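Local coordinates for protein type III Pentaketide Synthase (Neurospora crassa, PDB 3EUO) that probably catalyses iterative acyl transfer as a type III polyketide synthase of the chalcone and stilbene synthase family, building pentaketide products, at residues 146-151 with 370-375; 228-233 with 271-276. All coordinates share one frame; numbering follows the deposited sequence.

Contact 1. Residues 146-151 with 370-375; sequences GLAALR and NVEMCM
Arg151 of helix 146-151 and Glu372 of strand 370-375 meet in a side-on, two-pronged salt bridge. Arg151 NE donates to Glu372 OE1 at 2.9 Å and nearly straight, with an N-H...O angle of 172°; Arg151 NH2 donates to Glu372 OE2 at 2.8 Å and is a little more bent. Both oxygens are met on their syn sides, and the guanidinium and carboxylate planes lie only 13° apart, with the carboxylate at the edge of the guanidinium, close to its plane. Arg151 leaves the helix extended and then bends at chi3, which swings its NE edge over to the acid. CB and CG of Glu372 rise from the strand, and the fold at chi2 turns the carboxylate alongside the helix to that NE edge.

The apolar contacts lie at the foot of this bridge. Leu147 CB rests 3.6 Å from Glu372 CB as the two side chains slide past each other in opposite directions, so the aliphatic base of the glutamate packs like a hydrocarbon. Leu147 CD2 touches Cys374 SG at 3.9 Å, and Leu150 CD2 approaches the same sulfur more loosely. Ala148 CB comes within 3.8 Å of Glu372 OE2; its single methyl lets the carboxylate lie close to the helix.

The crossing, at 58°, lays a helix of the N-terminal half of this thiolase-like fold across a strand of the C-terminal half. This buried helix begins just after Cys143, oxidised here to 3-sulfinoalanine and, by analogy with chalcone synthases, probably the nucleophile; it thus backs the active-site cysteine. Arg151 NH1 forms a second salt bridge, to Glu134 OE1 of the second subunit. One guanidinium serves two carboxylates, and its buried positive charge would be expected to favour the ionised form of Glu372.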
# COMPACT_ATOMS: atom_id res chain seq x y z
N GLY A 146 2.04 -4.90 -10.64
CA GLY A 146 0.96 -4.96 -11.64
C GLY A 146 0.14 -6.22 -11.44
O GLY A 146 -1.08 -6.15 -11.25
N LEU A 147 0.80 -7.37 -11.45
CA LEU A 147 0.09 -8.63 -11.21
C LEU A 147 -0.43 -8.76 -9.77
O LEU A 147 -1.48 -9.36 -9.54
CB LEU A 147 0.95 -9.83 -11.61
CG LEU A 147 1.15 -10.01 -13.12
CD1 LEU A 147 1.85 -11.33 -13.42
CD2 LEU A 147 -0.17 -9.89 -13.90
N ALA A 148 0.29 -8.19 -8.80
CA ALA A 148 -0.20 -8.19 -7.42
C ALA A 148 -1.49 -7.38 -7.29
O ALA A 148 -2.44 -7.80 -6.60
CB ALA A 148 0.87 -7.67 -6.44
N ALA A 149 -1.53 -6.22 -7.94
CA ALA A 149 -2.73 -5.39 -7.95
C ALA A 149 -3.88 -6.12 -8.63
O ALA A 149 -5.01 -6.08 -8.14
CB ALA A 149 -2.44 -4.05 -8.64
N LEU A 150 -3.59 -6.80 -9.74
CA LEU A 150 -4.62 -7.57 -10.44
C LEU A 150 -5.24 -8.66 -9.56
O LEU A 150 -6.46 -8.82 -9.55
CB LEU A 150 -4.07 -8.18 -11.74
CG LEU A 150 -5.10 -8.85 -12.65
CD1 LEU A 150 -6.11 -7.85 -13.22
CD2 LEU A 150 -4.40 -9.63 -13.76
N ARG A 151 -4.40 -9.40 -8.85
CA ARG A 151 -4.85 -10.50 -7.99
C ARG A 151 -5.65 -9.95 -6.80
O ARG A 151 -6.68 -10.53 -6.41
CB ARG A 151 -3.64 -11.31 -7.51
CG ARG A 151 -3.96 -12.41 -6.49
CD ARG A 151 -2.72 -13.24 -6.12
NE ARG A 151 -1.58 -12.40 -5.78
CZ ARG A 151 -1.46 -11.72 -4.64
NH1 ARG A 151 -2.42 -11.79 -3.72
NH2 ARG A 151 -0.38 -10.96 -4.43
N ASN A 370 9.12 -11.94 -4.56
CA ASN A 370 7.74 -12.33 -4.81
C ASN A 370 7.57 -12.77 -6.25
O ASN A 370 8.04 -12.08 -7.16
CB ASN A 370 6.79 -11.15 -4.57
CG ASN A 370 6.62 -10.82 -3.10
OD1 ASN A 370 7.31 -11.36 -2.23
ND2 ASN A 370 5.68 -9.93 -2.81
N VAL A 371 6.89 -13.89 -6.45
CA VAL A 371 6.54 -14.38 -7.77
C VAL A 371 5.02 -14.30 -7.94
O VAL A 371 4.28 -14.73 -7.06
CB VAL A 371 6.98 -15.85 -7.97
CG1 VAL A 371 6.64 -16.32 -9.39
CG2 VAL A 371 8.47 -16.03 -7.67
N GLU A 372 4.58 -13.75 -9.07
CA GLU A 372 3.17 -13.65 -9.40
C GLU A 372 2.93 -14.31 -10.76
O GLU A 372 3.66 -14.05 -11.71
CB GLU A 372 2.73 -12.18 -9.48
CG GLU A 372 2.87 -11.38 -8.19
CD GLU A 372 1.77 -11.66 -7.15
OE1 GLU A 372 0.72 -12.24 -7.49
OE2 GLU A 372 1.96 -11.27 -5.99
N MET A 373 1.92 -15.17 -10.83
CA MET A 373 1.45 -15.69 -12.11
C MET A 373 -0.06 -15.59 -12.19
O MET A 373 -0.75 -15.68 -11.17
CB MET A 373 1.86 -17.16 -12.32
CG MET A 373 3.25 -17.38 -12.86
SD MET A 373 3.53 -19.06 -13.54
CE MET A 373 5.31 -19.03 -13.56
N CYS A 374 -0.57 -15.42 -13.40
CA CYS A 374 -2.01 -15.48 -13.64
C CYS A 374 -2.30 -16.23 -14.93
O CYS A 374 -1.45 -16.30 -15.83
CB CYS A 374 -2.62 -14.07 -13.67
SG CYS A 374 -2.09 -13.04 -15.05
N MET A 375 -3.49 -16.81 -15.01
CA MET A 375 -3.96 -17.42 -16.24
C MET A 375 -5.11 -16.60 -16.79
O MET A 375 -6.12 -16.41 -16.11
CB MET A 375 -4.40 -18.87 -16.00
CG MET A 375 -4.85 -19.59 -17.29
SD MET A 375 -3.53 -19.95 -18.47
CE MET A 375 -2.82 -21.39 -17.69

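Contact 2. Residues 228-233 with 271-276; sequences GWENRV and ADLLSS
Glu230 lays its CG across the backbone of Leu273, 3.5 Å from Leu273 CA and 3.6 Å from Leu273 CB, at the place where strand 228-233 and helix 271-276 come nearest. Its chain folds at chi2 (-65°), and the carboxylate is bound by Arg132 of the second subunit, so a long acid suits a place that is hydrocarbon at its base and ionic at its end. Cutting the side chain back to alanine is likely to uncover the Leu273 backbone and leave Arg132 of the second subunit without this carboxylate. Leu273 sends CD1 to the strand backbone, 3.8 Å from Trp229 N, where it also lies against the backbone of Gly228.

Farther along the strand, Arg232 NH2 reaches Asp272 OD2 at 3.1 Å in a weak, bent hydrogen bond (133°) within a salt bridge; the stronger partner of Arg232 is Asp131 of the second subunit. Ser276 OG turns back on its own helix to donate to Leu273 O at 2.7 Å.

The helix, part of 258-277, runs roughly antiparallel to the strand at 150° along one face of the sheet, while Trp229 and Asn231 lie on the other face, toward helix 145-162.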
# COMPACT_ATOMS: atom_id res chain seq x y z
N GLY A 228 -7.41 -17.71 -12.99
CA GLY A 228 -6.72 -18.14 -11.79
C GLY A 228 -5.40 -17.43 -11.62
O GLY A 228 -4.96 -16.69 -12.50
N TRP A 229 -4.78 -17.67 -10.48
CA TRP A 229 -3.56 -16.96 -10.12
C TRP A 229 -2.79 -17.74 -9.08
O TRP A 229 -3.37 -18.54 -8.33
CB TRP A 229 -3.88 -15.55 -9.60
CG TRP A 229 -4.95 -15.52 -8.56
CD1 TRP A 229 -4.79 -15.67 -7.22
CD2 TRP A 229 -6.36 -15.32 -8.77
NE1 TRP A 229 -6.01 -15.58 -6.57
CE2 TRP A 229 -6.99 -15.36 -7.51
CE3 TRP A 229 -7.14 -15.11 -9.92
CZ2 TRP A 229 -8.37 -15.21 -7.35
CZ3 TRP A 229 -8.53 -14.96 -9.76
CH2 TRP A 229 -9.12 -15.01 -8.49
N GLU A 230 -1.48 -17.53 -9.08
CA GLU A 230 -0.58 -18.08 -8.07
C GLU A 230 0.35 -16.98 -7.58
O GLU A 230 0.79 -16.13 -8.36
CB GLU A 230 0.27 -19.22 -8.64
CG GLU A 230 -0.49 -20.49 -8.97
CD GLU A 230 -1.09 -21.18 -7.76
OE1 GLU A 230 -0.43 -21.25 -6.71
OE2 GLU A 230 -2.24 -21.66 -7.88
N ASN A 231 0.64 -17.00 -6.28
CA ASN A 231 1.62 -16.11 -5.71
C ASN A 231 2.49 -16.89 -4.72
O ASN A 231 1.98 -17.70 -3.96
CB ASN A 231 0.95 -14.90 -5.04
CG ASN A 231 0.09 -15.28 -3.85
OD1 ASN A 231 -0.97 -15.89 -4.01
ND2 ASN A 231 0.55 -14.94 -2.66
N ARG A 232 3.80 -16.67 -4.78
CA ARG A 232 4.75 -17.36 -3.90
C ARG A 232 5.84 -16.39 -3.50
O ARG A 232 6.16 -15.48 -4.26
CB ARG A 232 5.42 -18.53 -4.63
CG ARG A 232 4.55 -19.73 -4.93
CD ARG A 232 4.89 -20.92 -4.02
NE ARG A 232 3.95 -22.04 -4.21
CZ ARG A 232 3.71 -23.00 -3.31
NH1 ARG A 232 4.32 -23.00 -2.13
NH2 ARG A 232 2.83 -23.96 -3.58
N VAL A 233 6.44 -16.61 -2.33
CA VAL A 233 7.66 -15.93 -1.94
C VAL A 233 8.81 -16.94 -1.97
O VAL A 233 8.70 -18.02 -1.39
CB VAL A 233 7.54 -15.29 -0.54
CG1 VAL A 233 8.86 -14.71 -0.09
CG2 VAL A 233 6.46 -14.21 -0.55
N ALA A 271 3.36 -25.12 -12.71
CA ALA A 271 2.73 -26.43 -12.46
C ALA A 271 1.55 -26.31 -11.50
O ALA A 271 0.51 -26.93 -11.70
CB ALA A 271 3.76 -27.43 -11.91
N ASP A 272 1.72 -25.50 -10.47
CA ASP A 272 0.66 -25.25 -9.49
C ASP A 272 -0.51 -24.46 -10.08
O ASP A 272 -1.67 -24.78 -9.83
CB ASP A 272 1.23 -24.55 -8.26
CG ASP A 272 1.99 -25.51 -7.35
OD1 ASP A 272 1.79 -26.74 -7.47
OD2 ASP A 272 2.77 -25.03 -6.52
N LEU A 273 -0.18 -23.44 -10.87
CA LEU A 273 -1.18 -22.65 -11.59
C LEU A 273 -2.01 -23.54 -12.51
O LEU A 273 -3.25 -23.50 -12.48
CB LEU A 273 -0.50 -21.55 -12.41
CG LEU A 273 -1.40 -20.68 -13.31
CD1 LEU A 273 -2.24 -19.75 -12.47
CD2 LEU A 273 -0.57 -19.89 -14.32
N LEU A 274 -1.32 -24.34 -13.31
CA LEU A 274 -1.99 -25.17 -14.31
C LEU A 274 -2.84 -26.27 -13.67
O LEU A 274 -3.96 -26.51 -14.11
CB LEU A 274 -0.97 -25.76 -15.28
CG LEU A 274 -1.48 -26.56 -16.49
CD1 LEU A 274 -2.33 -25.69 -17.40
CD2 LEU A 274 -0.30 -27.12 -17.25
N SER A 275 -2.33 -26.91 -12.62
CA SER A 275 -3.06 -28.01 -11.98
C SER A 275 -4.35 -27.54 -11.29
O SER A 275 -5.33 -28.28 -11.24
CB SER A 275 -2.18 -28.80 -11.01
OG SER A 275 -1.82 -28.03 -9.88
N SER A 276 -4.34 -26.30 -10.79
CA SER A 276 -5.53 -25.72 -10.15
C SER A 276 -6.68 -25.53 -11.13
O SER A 276 -7.85 -25.56 -10.74
CB SER A 276 -5.19 -24.40 -9.45
OG SER A 276 -4.90 -23.36 -10.37

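Following the chain from the N terminus, the first segment met is 146-151, on helix 145-162; strand 224-233 and helix 258-277 come later, and their pairing as contact 2 closes a short loop with 37 residues between its segments. Contact 1 closes only when strand 370-378 arrives near the C terminus, so its 218-residue loop encloses all of contact 2. Strands 224-233 and 370-378 are antiparallel neighbours, joined by Val371 N to Arg232 O at 2.8 Å and Met373 N to Glu230 O at 2.9 Å. Helices 145-162 and 258-277 cover opposite faces of this pair, as in the layered alpha-beta-alpha-beta-alpha thiolase fold, and Arg151 CD packs on Trp229 CD1 at 3.4 Å.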